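Local coordinates for diphthine synthase (Entamoeba histolytica, PDB 3I4T), which probably methylates the modified histidine of elongation factor 2 with S-adenosylmethionine during diphthamide synthesis, as diphthine synthases do, at residues L219-E224 with G228-D233; T180-D185 with N212-Q217; V237-V242 with Q247-G252; N136-S141 with M266-I271; E42-C47 with A99-G104. All blocks are in the same frame, centred on the assembly; numbering follows the deposited sequence.

Contact 1. Residues L219-E224 with G228-D233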
# COMPACT_ATOMS: atom_id res chain seq x y z
N LEU A 219 -0.20 -19.55 -18.79
CA LEU A 219 -0.86 -20.73 -19.35
C LEU A 219 0.16 -21.74 -19.85
O LEU A 219 -0.03 -22.94 -19.71
CB LEU A 219 -1.85 -20.33 -20.44
CG LEU A 219 -3.12 -19.67 -19.87
CD1 LEU A 219 -4.06 -19.17 -20.97
CD2 LEU A 219 -3.86 -20.64 -18.95
N GLU A 220 1.25 -21.24 -20.41
CA GLU A 220 2.32 -22.09 -20.93
C GLU A 220 3.12 -22.78 -19.82
O GLU A 220 3.54 -23.93 -19.96
CB GLU A 220 3.23 -21.24 -21.80
CG GLU A 220 4.09 -22.03 -22.76
CD GLU A 220 5.07 -21.15 -23.49
OE1 GLU A 220 4.63 -20.21 -24.20
OE2 GLU A 220 6.29 -21.38 -23.36
N VAL A 221 3.33 -22.06 -18.72
CA VAL A 221 4.00 -22.59 -17.55
C VAL A 221 3.14 -23.68 -16.88
O VAL A 221 3.66 -24.71 -16.47
CB VAL A 221 4.35 -21.45 -16.57
CG1 VAL A 221 4.72 -21.98 -15.19
CG2 VAL A 221 5.48 -20.59 -17.14
N GLU A 222 1.83 -23.46 -16.80
CA GLU A 222 0.96 -24.48 -16.21
C GLU A 222 0.96 -25.73 -17.08
O GLU A 222 0.98 -26.84 -16.56
CB GLU A 222 -0.47 -23.95 -16.00
CG GLU A 222 -1.51 -25.01 -15.55
CD GLU A 222 -1.26 -25.61 -14.16
OE1 GLU A 222 -0.97 -24.87 -13.19
OE2 GLU A 222 -1.37 -26.85 -14.03
N LYS A 223 0.96 -25.56 -18.39
CA LYS A 223 1.01 -26.68 -19.31
C LYS A 223 2.29 -27.49 -19.11
O LYS A 223 2.26 -28.71 -19.10
CB LYS A 223 0.89 -26.19 -20.76
CG LYS A 223 0.78 -27.30 -21.79
CD LYS A 223 1.03 -26.81 -23.21
CE LYS A 223 1.60 -27.94 -24.06
NZ LYS A 223 1.60 -27.64 -25.54
N GLU A 224 3.41 -26.79 -18.93
CA GLU A 224 4.73 -27.43 -18.78
C GLU A 224 4.96 -28.02 -17.40
O GLU A 224 5.70 -28.99 -17.27
CB GLU A 224 5.86 -26.44 -19.12
CG GLU A 224 6.04 -26.21 -20.64
CD GLU A 224 6.96 -25.03 -20.99
OE1 GLU A 224 7.73 -24.56 -20.11
OE2 GLU A 224 6.91 -24.58 -22.16
N GLY A 228 -1.55 -27.81 -11.42
CA GLY A 228 -2.98 -27.52 -11.26
C GLY A 228 -3.28 -26.27 -10.45
O GLY A 228 -4.30 -26.22 -9.76
N VAL A 229 -2.42 -25.26 -10.56
CA VAL A 229 -2.51 -24.03 -9.78
C VAL A 229 -3.65 -23.13 -10.27
O VAL A 229 -4.42 -22.58 -9.47
CB VAL A 229 -1.17 -23.26 -9.81
CG1 VAL A 229 -1.24 -22.01 -8.94
CG2 VAL A 229 -0.03 -24.15 -9.35
N TYR A 230 -3.73 -22.97 -11.58
CA TYR A 230 -4.81 -22.26 -12.25
C TYR A 230 -4.99 -22.93 -13.61
O TYR A 230 -4.15 -23.77 -14.01
CB TYR A 230 -4.44 -20.79 -12.46
CG TYR A 230 -3.04 -20.60 -13.00
CD1 TYR A 230 -2.75 -20.82 -14.35
CD2 TYR A 230 -2.00 -20.20 -12.16
CE1 TYR A 230 -1.47 -20.65 -14.85
CE2 TYR A 230 -0.71 -20.02 -12.66
CZ TYR A 230 -0.45 -20.26 -14.00
OH TYR A 230 0.82 -20.09 -14.49
N ASP A 231 -6.06 -22.58 -14.32
CA ASP A 231 -6.19 -22.96 -15.73
C ASP A 231 -6.96 -21.95 -16.59
O ASP A 231 -7.52 -21.00 -16.08
CB ASP A 231 -6.73 -24.41 -15.88
CG ASP A 231 -8.20 -24.57 -15.44
OD1 ASP A 231 -8.86 -23.62 -14.96
OD2 ASP A 231 -8.70 -25.71 -15.59
N GLU A 232 -6.95 -22.19 -17.90
CA GLU A 232 -7.77 -21.48 -18.90
C GLU A 232 -9.05 -20.83 -18.37
O GLU A 232 -9.38 -19.68 -18.72
CB GLU A 232 -8.13 -22.51 -19.99
CG GLU A 232 -8.35 -21.96 -21.37
CD GLU A 232 -8.53 -23.05 -22.42
OE1 GLU A 232 -9.50 -23.84 -22.34
OE2 GLU A 232 -7.70 -23.11 -23.35
N ASP A 233 -9.78 -21.57 -17.54
CA ASP A 233 -11.10 -21.16 -17.05
C ASP A 233 -11.07 -20.46 -15.68
O ASP A 233 -12.12 -20.10 -15.16
CB ASP A 233 -12.04 -22.37 -16.98
CG ASP A 233 -12.33 -22.97 -18.35
OD1 ASP A 233 -12.97 -22.29 -19.18
OD2 ASP A 233 -11.92 -24.13 -18.60
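A carboxylate-to-backbone contact, reinforced by ring and methyl packing, ties the C-terminal half of helix 211-225 to the loop that leads from it into strand 235-240. E222 carries most of it. Its CG lies anti to the backbone N (chi1 172°), and a bend at chi2 of 66° turns the carboxylate onto two successive amides of the loop. OE2 of E222 accepts from G228 N at 2.8 Å through its syn lone pair, whereas OE1 of E222 is met by V229 N at 3.0 Å from above the carboxylate plane. The same chain also touches Y230: CB of E222 is 3.6 Å from CE1 of the ring, in an oblique approach, and the ring hydroxyl bonds to L218 O. One turn earlier, CD2 of L219 rests 3.6 Å from E232 N. V221 and V229 both touch Y167 of helix 166-175. With a further bond from Y167 OH to E222 OE1, the carboxylate is gripped by three donors that use both oxygens; this fixes its rotation and would be consistent with a charged, deprotonated glutamate.

Contact 2. Residues T180-D185 with N212-Q217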
# COMPACT_ATOMS: atom_id res chain seq x y z
N THR A 180 -3.37 -13.29 -5.09
CA THR A 180 -2.07 -12.89 -5.62
C THR A 180 -2.14 -11.64 -6.50
O THR A 180 -3.02 -11.51 -7.37
CB THR A 180 -1.37 -14.05 -6.41
OG1 THR A 180 -1.35 -15.25 -5.62
CG2 THR A 180 0.06 -13.68 -6.78
N LEU A 181 -1.20 -10.72 -6.26
CA LEU A 181 -0.93 -9.61 -7.16
C LEU A 181 0.23 -9.97 -8.04
O LEU A 181 1.31 -10.30 -7.54
CB LEU A 181 -0.61 -8.34 -6.38
CG LEU A 181 -0.07 -7.14 -7.16
CD1 LEU A 181 -1.13 -6.57 -8.13
CD2 LEU A 181 0.41 -6.08 -6.18
N VAL A 182 0.01 -9.92 -9.35
CA VAL A 182 1.02 -10.25 -10.33
C VAL A 182 1.51 -8.96 -11.00
O VAL A 182 0.78 -8.32 -11.77
CB VAL A 182 0.46 -11.21 -11.39
CG1 VAL A 182 1.57 -11.65 -12.36
CG2 VAL A 182 -0.20 -12.42 -10.73
N LEU A 183 2.73 -8.55 -10.68
CA LEU A 183 3.33 -7.37 -11.30
C LEU A 183 4.02 -7.78 -12.59
O LEU A 183 4.57 -8.87 -12.68
CB LEU A 183 4.29 -6.68 -10.33
CG LEU A 183 3.65 -6.10 -9.06
CD1 LEU A 183 4.71 -5.48 -8.17
CD2 LEU A 183 2.57 -5.06 -9.38
N LEU A 184 3.96 -6.92 -13.60
CA LEU A 184 4.43 -7.26 -14.95
C LEU A 184 5.72 -6.50 -15.28
O LEU A 184 6.02 -5.49 -14.65
CB LEU A 184 3.35 -7.00 -16.01
CG LEU A 184 1.93 -7.53 -15.76
CD1 LEU A 184 1.02 -7.32 -16.99
CD2 LEU A 184 1.93 -8.99 -15.37
N ASP A 185 6.46 -7.00 -16.26
CA ASP A 185 7.81 -6.52 -16.54
C ASP A 185 7.81 -5.19 -17.27
O ASP A 185 6.83 -4.81 -17.92
CB ASP A 185 8.55 -7.59 -17.36
CG ASP A 185 10.06 -7.46 -17.28
OD1 ASP A 185 10.58 -6.65 -16.49
OD2 ASP A 185 10.73 -8.20 -18.02
N ASN A 212 -2.21 -9.59 -21.55
CA ASN A 212 -2.30 -10.60 -22.61
C ASN A 212 -1.06 -11.50 -22.63
O ASN A 212 -1.18 -12.73 -22.60
CB ASN A 212 -2.49 -9.94 -23.99
CG ASN A 212 -3.63 -8.92 -24.00
OD1 ASN A 212 -3.40 -7.71 -23.88
ND2 ASN A 212 -4.87 -9.39 -24.16
N GLN A 213 0.12 -10.88 -22.69
CA GLN A 213 1.40 -11.59 -22.68
C GLN A 213 1.65 -12.28 -21.35
O GLN A 213 2.32 -13.30 -21.29
CB GLN A 213 2.56 -10.63 -22.94
CG GLN A 213 2.56 -9.99 -24.30
CD GLN A 213 3.49 -8.79 -24.37
OE1 GLN A 213 3.40 -7.86 -23.56
NE2 GLN A 213 4.37 -8.79 -25.36
N CYS A 214 1.12 -11.70 -20.27
CA CYS A 214 1.21 -12.29 -18.94
C CYS A 214 0.42 -13.59 -18.87
O CYS A 214 0.94 -14.61 -18.44
CB CYS A 214 0.71 -11.31 -17.87
SG CYS A 214 0.58 -12.09 -16.22
N ILE A 215 -0.85 -13.54 -19.27
CA ILE A 215 -1.72 -14.72 -19.24
C ILE A 215 -1.17 -15.79 -20.17
O ILE A 215 -1.17 -16.96 -19.83
CB ILE A 215 -3.19 -14.36 -19.60
CG1 ILE A 215 -3.83 -13.50 -18.50
CG2 ILE A 215 -4.02 -15.61 -19.85
CD1 ILE A 215 -5.19 -12.96 -18.86
N GLU A 216 -0.68 -15.39 -21.34
CA GLU A 216 -0.10 -16.34 -22.27
C GLU A 216 0.99 -17.15 -21.59
O GLU A 216 0.98 -18.38 -21.62
CB GLU A 216 0.45 -15.62 -23.51
CG GLU A 216 0.80 -16.53 -24.67
CD GLU A 216 1.76 -15.86 -25.66
OE1 GLU A 216 2.83 -15.38 -25.22
OE2 GLU A 216 1.43 -15.81 -26.87
N GLN A 217 1.94 -16.45 -20.96
CA GLN A 217 3.07 -17.10 -20.30
C GLN A 217 2.64 -18.01 -19.15
O GLN A 217 3.15 -19.12 -19.01
CB GLN A 217 4.07 -16.05 -19.80
CG GLN A 217 5.46 -16.62 -19.60
CD GLN A 217 6.38 -15.70 -18.83
OE1 GLN A 217 6.58 -15.88 -17.63
NE2 GLN A 217 6.95 -14.72 -19.52
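C214 of helix 211-225 faces two alternate residues of strand 180-187, V182 and L184, and the contact is wholly apolar. The C214 side chain stands with SG anti to the backbone N (chi1 172°), which carries the sulfur out from the helix to the strand. There it meets CD2 of L184 at 3.5 Å and, more loosely, CG1 of V182 at 4.0 Å. L184 is the larger partner: its CG lies anti to the carbonyl carbon (chi1 -49°), and the chain runs on extended through chi2, presenting both methyls to the cysteine. CD2 reaches CB of C214 at 3.6 Å as well as the sulfur, while CD1 of L184 comes within 4.1 Å of the same CB. V182 offers a single branch, CG1. The alternation follows from the strand: V182 and L184 point toward the helix, and L183 between them points away, to pack on Y146 of the second subunit. The area buried is small, 102 Å², and the nearest CA atoms, those of L184 and C214, are 7.2 Å apart, as suits one small side chain set between helix and sheet. The strand lies between 152-154 and 267-271 in the mixed sheet; V182 also touches V152, V154 and L269, L184 touches H267, and on the helix I215 packs on M254 and L257 of helix 254-257.

Contact 3. Residues V237-V242 with Q247-G252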
# COMPACT_ATOMS: atom_id res chain seq x y z
N VAL A 237 -8.50 -11.13 -12.61
CA VAL A 237 -8.82 -9.72 -12.70
C VAL A 237 -7.69 -9.03 -13.44
O VAL A 237 -6.57 -8.95 -12.94
CB VAL A 237 -8.98 -9.10 -11.29
CG1 VAL A 237 -9.58 -7.69 -11.37
CG2 VAL A 237 -9.84 -10.00 -10.39
N GLY A 238 -8.00 -8.56 -14.65
CA GLY A 238 -7.07 -7.77 -15.42
C GLY A 238 -7.28 -6.33 -15.02
O GLY A 238 -8.43 -5.87 -14.92
N MET A 239 -6.19 -5.61 -14.76
CA MET A 239 -6.30 -4.22 -14.36
C MET A 239 -5.33 -3.36 -15.12
O MET A 239 -4.13 -3.66 -15.18
CB MET A 239 -6.08 -4.08 -12.86
CG MET A 239 -7.06 -4.90 -12.03
SD MET A 239 -6.82 -4.62 -10.28
CE MET A 239 -7.75 -3.10 -10.04
N ALA A 240 -5.85 -2.30 -15.72
CA ALA A 240 -5.03 -1.36 -16.47
C ALA A 240 -5.23 0.05 -15.92
O ALA A 240 -6.35 0.45 -15.63
CB ALA A 240 -5.40 -1.41 -17.95
N ARG A 241 -4.13 0.78 -15.79
CA ARG A 241 -4.15 2.18 -15.35
C ARG A 241 -4.86 2.38 -14.00
O ARG A 241 -5.73 3.24 -13.86
CB ARG A 241 -4.70 3.08 -16.46
CG ARG A 241 -3.93 2.94 -17.77
CD ARG A 241 -4.60 3.61 -18.96
NE ARG A 241 -5.92 3.06 -19.26
CZ ARG A 241 -6.15 1.92 -19.91
NH1 ARG A 241 -5.15 1.15 -20.34
NH2 ARG A 241 -7.40 1.54 -20.13
N VAL A 242 -4.48 1.58 -13.02
CA VAL A 242 -5.07 1.67 -11.68
C VAL A 242 -4.93 3.08 -11.12
O VAL A 242 -3.87 3.70 -11.21
CB VAL A 242 -4.48 0.59 -10.73
CG1 VAL A 242 -5.03 0.72 -9.33
CG2 VAL A 242 -4.79 -0.81 -11.27
N GLN A 247 -8.92 4.23 -15.94
CA GLN A 247 -8.74 2.93 -15.31
C GLN A 247 -9.70 1.93 -15.92
O GLN A 247 -10.87 2.23 -16.13
CB GLN A 247 -9.03 3.07 -13.81
CG GLN A 247 -8.98 1.80 -12.99
CD GLN A 247 -9.39 2.07 -11.55
OE1 GLN A 247 -8.65 2.70 -10.81
NE2 GLN A 247 -10.57 1.61 -11.17
N LYS A 248 -9.19 0.73 -16.19
CA LYS A 248 -9.99 -0.34 -16.74
C LYS A 248 -9.79 -1.59 -15.89
O LYS A 248 -8.64 -1.97 -15.61
CB LYS A 248 -9.60 -0.58 -18.21
CG LYS A 248 -10.40 -1.67 -18.92
CD LYS A 248 -11.76 -1.17 -19.41
CE LYS A 248 -12.70 -2.35 -19.69
NZ LYS A 248 -14.15 -2.09 -19.32
N ILE A 249 -10.90 -2.20 -15.47
CA ILE A 249 -10.88 -3.44 -14.68
C ILE A 249 -11.82 -4.47 -15.29
O ILE A 249 -13.01 -4.19 -15.46
CB ILE A 249 -11.32 -3.19 -13.21
CG1 ILE A 249 -10.40 -2.19 -12.52
CG2 ILE A 249 -11.37 -4.50 -12.43
CD1 ILE A 249 -10.90 -1.76 -11.16
N VAL A 250 -11.30 -5.65 -15.62
CA VAL A 250 -12.12 -6.73 -16.16
C VAL A 250 -11.92 -7.98 -15.36
O VAL A 250 -10.79 -8.39 -15.11
CB VAL A 250 -11.79 -7.04 -17.66
CG1 VAL A 250 -12.77 -8.05 -18.22
CG2 VAL A 250 -11.86 -5.79 -18.49
N TYR A 251 -13.03 -8.60 -14.95
CA TYR A 251 -13.03 -9.87 -14.23
C TYR A 251 -13.57 -10.96 -15.15
O TYR A 251 -14.71 -10.90 -15.60
CB TYR A 251 -13.91 -9.74 -13.00
CG TYR A 251 -14.05 -10.99 -12.13
CD1 TYR A 251 -12.93 -11.60 -11.57
CD2 TYR A 251 -15.31 -11.51 -11.82
CE1 TYR A 251 -13.07 -12.72 -10.77
CE2 TYR A 251 -15.46 -12.62 -11.01
CZ TYR A 251 -14.34 -13.22 -10.49
OH TYR A 251 -14.48 -14.32 -9.68
N GLY A 252 -12.74 -11.96 -15.43
CA GLY A 252 -13.13 -13.02 -16.34
C GLY A 252 -12.11 -14.13 -16.45
O GLY A 252 -11.07 -14.11 -15.77
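M239 and I249 form the apolar middle of this antiparallel beta hairpin, strands 235-240 and 248-253, with V237 and Y251 continuing the same face. The M239 chain runs extended and then bends at chi3, bringing CE alongside I249, 3.6 Å from its CD1. I249 lies side by side with V237 too, CG2 of I249 being 3.8 Å from CG1 of V237. The other branch of V237, CG2, reaches CD1 of the Y251 ring at 3.7 Å, approaching it obliquely. C140 packs on M239 and I249, and L281 and L284 of helix 278-284 pack on Y251.

The backbone evidence is equally regular: the axes of strand segments 237-240 and 248-252 approach to 4.7 Å, their N-to-C directions 170° apart. V237 with Y251 and M239 with I249 are non-hydrogen-bonded pairs; G238 with V250 and A240 with K248 are hydrogen-bonded pairs, each joined by two N-H...O bonds. Those of the A240 pair are nearly straight, both at 174°, whereas G238 N to V250 O bends to 149°.

Toward the turn the contact becomes polar. R241, with positive phi and psi, leaves the strand, and its guanidinium is held by the carbonyls of F262, A264 and D246. Q247 directs OE1 to A243 N, closing the connecting loop, while its CB sits against R241 O. NH2 of R241 lies 3.6 Å from CB of K248, the arginine crossing that side chain at a slant.

Contact 4. Residues N136-S141 with M266-I271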
# COMPACT_ATOMS: atom_id res chain seq x y z
N ASN A 136 -1.80 -1.00 -2.62
CA ASN A 136 -3.07 -0.71 -1.97
C ASN A 136 -4.19 -0.42 -2.99
O ASN A 136 -5.32 -0.89 -2.85
CB ASN A 136 -2.96 0.37 -0.87
CG ASN A 136 -2.06 1.55 -1.25
OD1 ASN A 136 -0.84 1.40 -1.34
ND2 ASN A 136 -2.65 2.73 -1.45
N ALA A 137 -3.83 0.31 -4.05
CA ALA A 137 -4.81 0.77 -5.05
C ALA A 137 -5.66 -0.32 -5.71
O ALA A 137 -6.80 -0.08 -6.09
CB ALA A 137 -4.12 1.60 -6.10
N ILE A 138 -5.08 -1.52 -5.86
CA ILE A 138 -5.77 -2.68 -6.45
C ILE A 138 -6.98 -3.13 -5.61
O ILE A 138 -7.73 -4.02 -6.01
CB ILE A 138 -4.80 -3.90 -6.66
CG1 ILE A 138 -4.04 -4.19 -5.37
CG2 ILE A 138 -3.85 -3.65 -7.83
CD1 ILE A 138 -3.60 -5.61 -5.21
N GLY A 139 -7.13 -2.51 -4.45
CA GLY A 139 -8.32 -2.67 -3.63
C GLY A 139 -9.60 -2.30 -4.35
O GLY A 139 -10.68 -2.72 -3.95
N CYS A 140 -9.49 -1.53 -5.43
CA CYS A 140 -10.68 -1.12 -6.18
C CYS A 140 -11.33 -2.28 -6.91
O CYS A 140 -12.45 -2.14 -7.42
CB CYS A 140 -10.38 0.03 -7.14
SG CYS A 140 -9.13 -0.33 -8.35
N SER A 141 -10.65 -3.42 -6.94
CA SER A 141 -11.18 -4.63 -7.55
C SER A 141 -12.34 -5.22 -6.75
O SER A 141 -13.20 -5.91 -7.30
CB SER A 141 -10.07 -5.68 -7.66
OG SER A 141 -9.56 -5.97 -6.36
N MET A 266 0.03 1.30 -17.37
CA MET A 266 0.58 0.09 -16.78
C MET A 266 -0.51 -0.97 -16.56
O MET A 266 -1.66 -0.63 -16.26
CB MET A 266 1.20 0.46 -15.43
CG MET A 266 2.29 -0.49 -14.91
SD MET A 266 3.18 0.25 -13.50
CE MET A 266 4.01 1.63 -14.32
N HIS A 267 -0.14 -2.25 -16.72
CA HIS A 267 -1.06 -3.36 -16.44
C HIS A 267 -0.58 -4.22 -15.27
O HIS A 267 0.63 -4.30 -15.01
CB HIS A 267 -1.22 -4.31 -17.64
CG HIS A 267 -1.81 -3.69 -18.87
ND1 HIS A 267 -1.89 -4.38 -20.06
CD2 HIS A 267 -2.33 -2.46 -19.11
CE1 HIS A 267 -2.44 -3.61 -20.98
NE2 HIS A 267 -2.71 -2.44 -20.43
N CYS A 268 -1.53 -4.86 -14.59
CA CYS A 268 -1.24 -5.94 -13.66
C CYS A 268 -2.43 -6.89 -13.54
O CYS A 268 -3.54 -6.57 -13.98
CB CYS A 268 -0.85 -5.42 -12.28
SG CYS A 268 -2.18 -4.58 -11.43
N LEU A 269 -2.18 -8.04 -12.93
CA LEU A 269 -3.15 -9.12 -12.84
C LEU A 269 -3.38 -9.52 -11.39
O LEU A 269 -2.44 -9.56 -10.59
CB LEU A 269 -2.62 -10.33 -13.62
CG LEU A 269 -3.55 -11.52 -13.81
CD1 LEU A 269 -4.73 -11.15 -14.68
CD2 LEU A 269 -2.80 -12.67 -14.41
N LEU A 270 -4.63 -9.82 -11.06
CA LEU A 270 -4.95 -10.37 -9.75
C LEU A 270 -5.49 -11.78 -9.89
O LEU A 270 -6.44 -12.03 -10.64
CB LEU A 270 -5.95 -9.50 -9.00
CG LEU A 270 -5.74 -7.99 -8.95
CD1 LEU A 270 -6.86 -7.36 -8.13
CD2 LEU A 270 -4.39 -7.60 -8.38
N ILE A 271 -4.85 -12.71 -9.19
CA ILE A 271 -5.30 -14.07 -9.16
C ILE A 271 -5.91 -14.35 -7.79
O ILE A 271 -5.18 -14.55 -6.81
CB ILE A 271 -4.17 -15.08 -9.48
CG1 ILE A 271 -3.50 -14.73 -10.82
CG2 ILE A 271 -4.73 -16.51 -9.49
CD1 ILE A 271 -2.25 -15.56 -11.13
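L270 and I138 bury the most surface here, 69 and 58 Å², with S141 third, and all of it is apolar contact apart from one hydroxyl. L270 points from its strand toward the 3-10 segment 138-141, and its two methyls divide the work. CD2 of L270 meets the isoleucine, 3.8 Å from CD1 of I138 and 4.0 Å from CG2 of I138; the two side chains meet at a slant. CD1 of L270 lies against the serine, 3.5 Å from OG of S141. I138 places CG1 between the backbone N and the carbonyl carbon (chi1 51°), leaving CG2 to reach toward SG of C268 as well, at 4.1 Å. The contact seats the 3-10 segment 138-141, which follows on from the helix that includes 136-137, on strand 267-271 of the mixed sheet in the tetrapyrrole-methylase fold. L181 of strand 180-187 touches both I138 and L270, and F148 also packs on I138. S141 OG also donates to I138 O at 2.7 Å, nearly in line with the carbonyl, and that oxygen accepts from S141 N besides. The hydroxyl is bonded to L143 N as well.

Contact 5. Residues E42-C47 with A99-G104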
# COMPACT_ATOMS: atom_id res chain seq x y z
N GLU A 42 5.87 20.67 -1.37
CA GLU A 42 6.69 21.61 -0.59
C GLU A 42 8.17 21.27 -0.61
O GLU A 42 9.01 22.16 -0.71
CB GLU A 42 6.19 21.73 0.85
CG GLU A 42 5.00 22.66 1.02
CD GLU A 42 4.58 22.86 2.47
OE1 GLU A 42 5.44 22.76 3.38
OE2 GLU A 42 3.38 23.14 2.70
N ALA A 43 8.49 19.97 -0.53
CA ALA A 43 9.89 19.54 -0.57
C ALA A 43 10.47 19.81 -1.94
O ALA A 43 11.59 20.33 -2.07
CB ALA A 43 10.02 18.09 -0.22
N VAL A 44 9.71 19.46 -2.98
CA VAL A 44 10.12 19.77 -4.34
C VAL A 44 10.55 21.24 -4.41
O VAL A 44 11.64 21.55 -4.87
CB VAL A 44 8.99 19.50 -5.35
CG1 VAL A 44 9.30 20.18 -6.70
CG2 VAL A 44 8.77 18.01 -5.53
N LYS A 45 9.68 22.11 -3.91
CA LYS A 45 9.88 23.55 -4.01
C LYS A 45 11.04 24.06 -3.16
O LYS A 45 11.64 25.09 -3.49
CB LYS A 45 8.58 24.30 -3.68
CG LYS A 45 7.51 24.19 -4.77
CD LYS A 45 6.36 25.17 -4.54
CE LYS A 45 5.43 25.26 -5.76
NZ LYS A 45 4.28 26.17 -5.51
N SER A 46 11.37 23.35 -2.08
CA SER A 46 12.47 23.74 -1.20
C SER A 46 13.82 23.24 -1.72
O SER A 46 14.87 23.75 -1.33
CB SER A 46 12.22 23.27 0.24
OG SER A 46 12.60 21.90 0.44
N CYS A 47 13.78 22.24 -2.61
CA CYS A 47 15.01 21.59 -3.08
C CYS A 47 15.72 22.39 -4.15
O CYS A 47 15.08 23.10 -4.92
CB CYS A 47 14.71 20.18 -3.60
SG CYS A 47 14.66 18.94 -2.31
N ALA A 99 15.89 16.32 -4.54
CA ALA A 99 14.65 15.55 -4.55
C ALA A 99 14.68 14.52 -5.66
O ALA A 99 15.06 14.83 -6.80
CB ALA A 99 13.46 16.46 -4.70
N LEU A 100 14.29 13.29 -5.33
CA LEU A 100 14.08 12.25 -6.32
C LEU A 100 12.61 11.87 -6.35
O LEU A 100 12.04 11.49 -5.34
CB LEU A 100 14.95 11.02 -6.04
CG LEU A 100 14.73 9.79 -6.93
CD1 LEU A 100 14.91 10.09 -8.44
CD2 LEU A 100 15.62 8.64 -6.50
N LEU A 101 12.00 11.98 -7.52
CA LEU A 101 10.59 11.74 -7.68
C LEU A 101 10.34 10.38 -8.34
O LEU A 101 10.90 10.08 -9.40
CB LEU A 101 9.95 12.86 -8.49
CG LEU A 101 10.19 14.32 -8.08
CD1 LEU A 101 9.30 15.25 -8.88
CD2 LEU A 101 9.94 14.50 -6.59
N VAL A 102 9.49 9.56 -7.72
CA VAL A 102 9.23 8.21 -8.20
C VAL A 102 7.73 8.00 -8.33
O VAL A 102 6.97 8.57 -7.56
CB VAL A 102 9.85 7.12 -7.27
CG1 VAL A 102 11.33 7.34 -7.07
CG2 VAL A 102 9.15 7.08 -5.91
N VAL A 103 7.32 7.20 -9.32
CA VAL A 103 5.91 6.83 -9.52
C VAL A 103 5.43 5.98 -8.36
O VAL A 103 6.12 5.04 -7.96
CB VAL A 103 5.70 6.03 -10.84
CG1 VAL A 103 4.22 5.64 -11.03
CG2 VAL A 103 6.17 6.82 -12.02
N GLY A 104 4.26 6.31 -7.83
CA GLY A 104 3.68 5.53 -6.74
C GLY A 104 4.19 5.88 -5.35
O GLY A 104 4.09 7.03 -4.91
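V44 sets its CG2 methyl against CD2 of L101, 3.8 Å away, the two side chains crossing at about a right angle. This places the last turn of helix 38-46 on strand 97-102, within the five-stranded parallel sheet of the tetrapyrrole-methylase N-terminal half; the strand runs between 49-52 and 22-27. V44 holds CG1 anti to the backbone N (chi1 165°), which leaves CG2 as the branch that faces the leucine. L101 contributes CD2, its CG being anti to the carbonyl carbon (chi1 -52°) so that the extended chain carries this methyl back toward the helix. The nearest CA atoms across the contact are those of V44 and A99, 6.2 Å apart. V50 and Y70 each touch both V44 and L101, and I26 packs on L101 and A99, so the overlap continues into the neighbouring strands and helix 63-70.

The second patch lies at the helix end. C47 is the first residue to leave helical phi and psi, and it turns its side chain toward A99. The whole contact buries a modest 159 Å² through apolar side chains, and Y24 of strand 22-27 touches C47. S46 OG, on the exposed side, turns back to the helix and donates to A43 O at 3.1 Å. At the patch itself, SG of C47 lies 3.6 Å from CB of A99.

Contacts 1 to 4 gather in one half of the chain and contact 5 lies in the other, its centre 43 Å from that of contact 1 and 26 Å from that of contact 4, on the parallel sheet. Contacts 2, 3 and 4 share the mixed sheet: strand 267-271 pairs with 180-187 on one side and with 235-240 on the other, and contacts 3 and 4 have centres 7 Å apart. Contacts 1 and 2 both use helix 211-225. Along the chain, contact 5 closes first; contacts 2, 1 and 3 follow in series, all nested inside the loop closed by contact 4. Strand 267-271, late in the chain, thus joins strands from earlier in the sequence into one sheet.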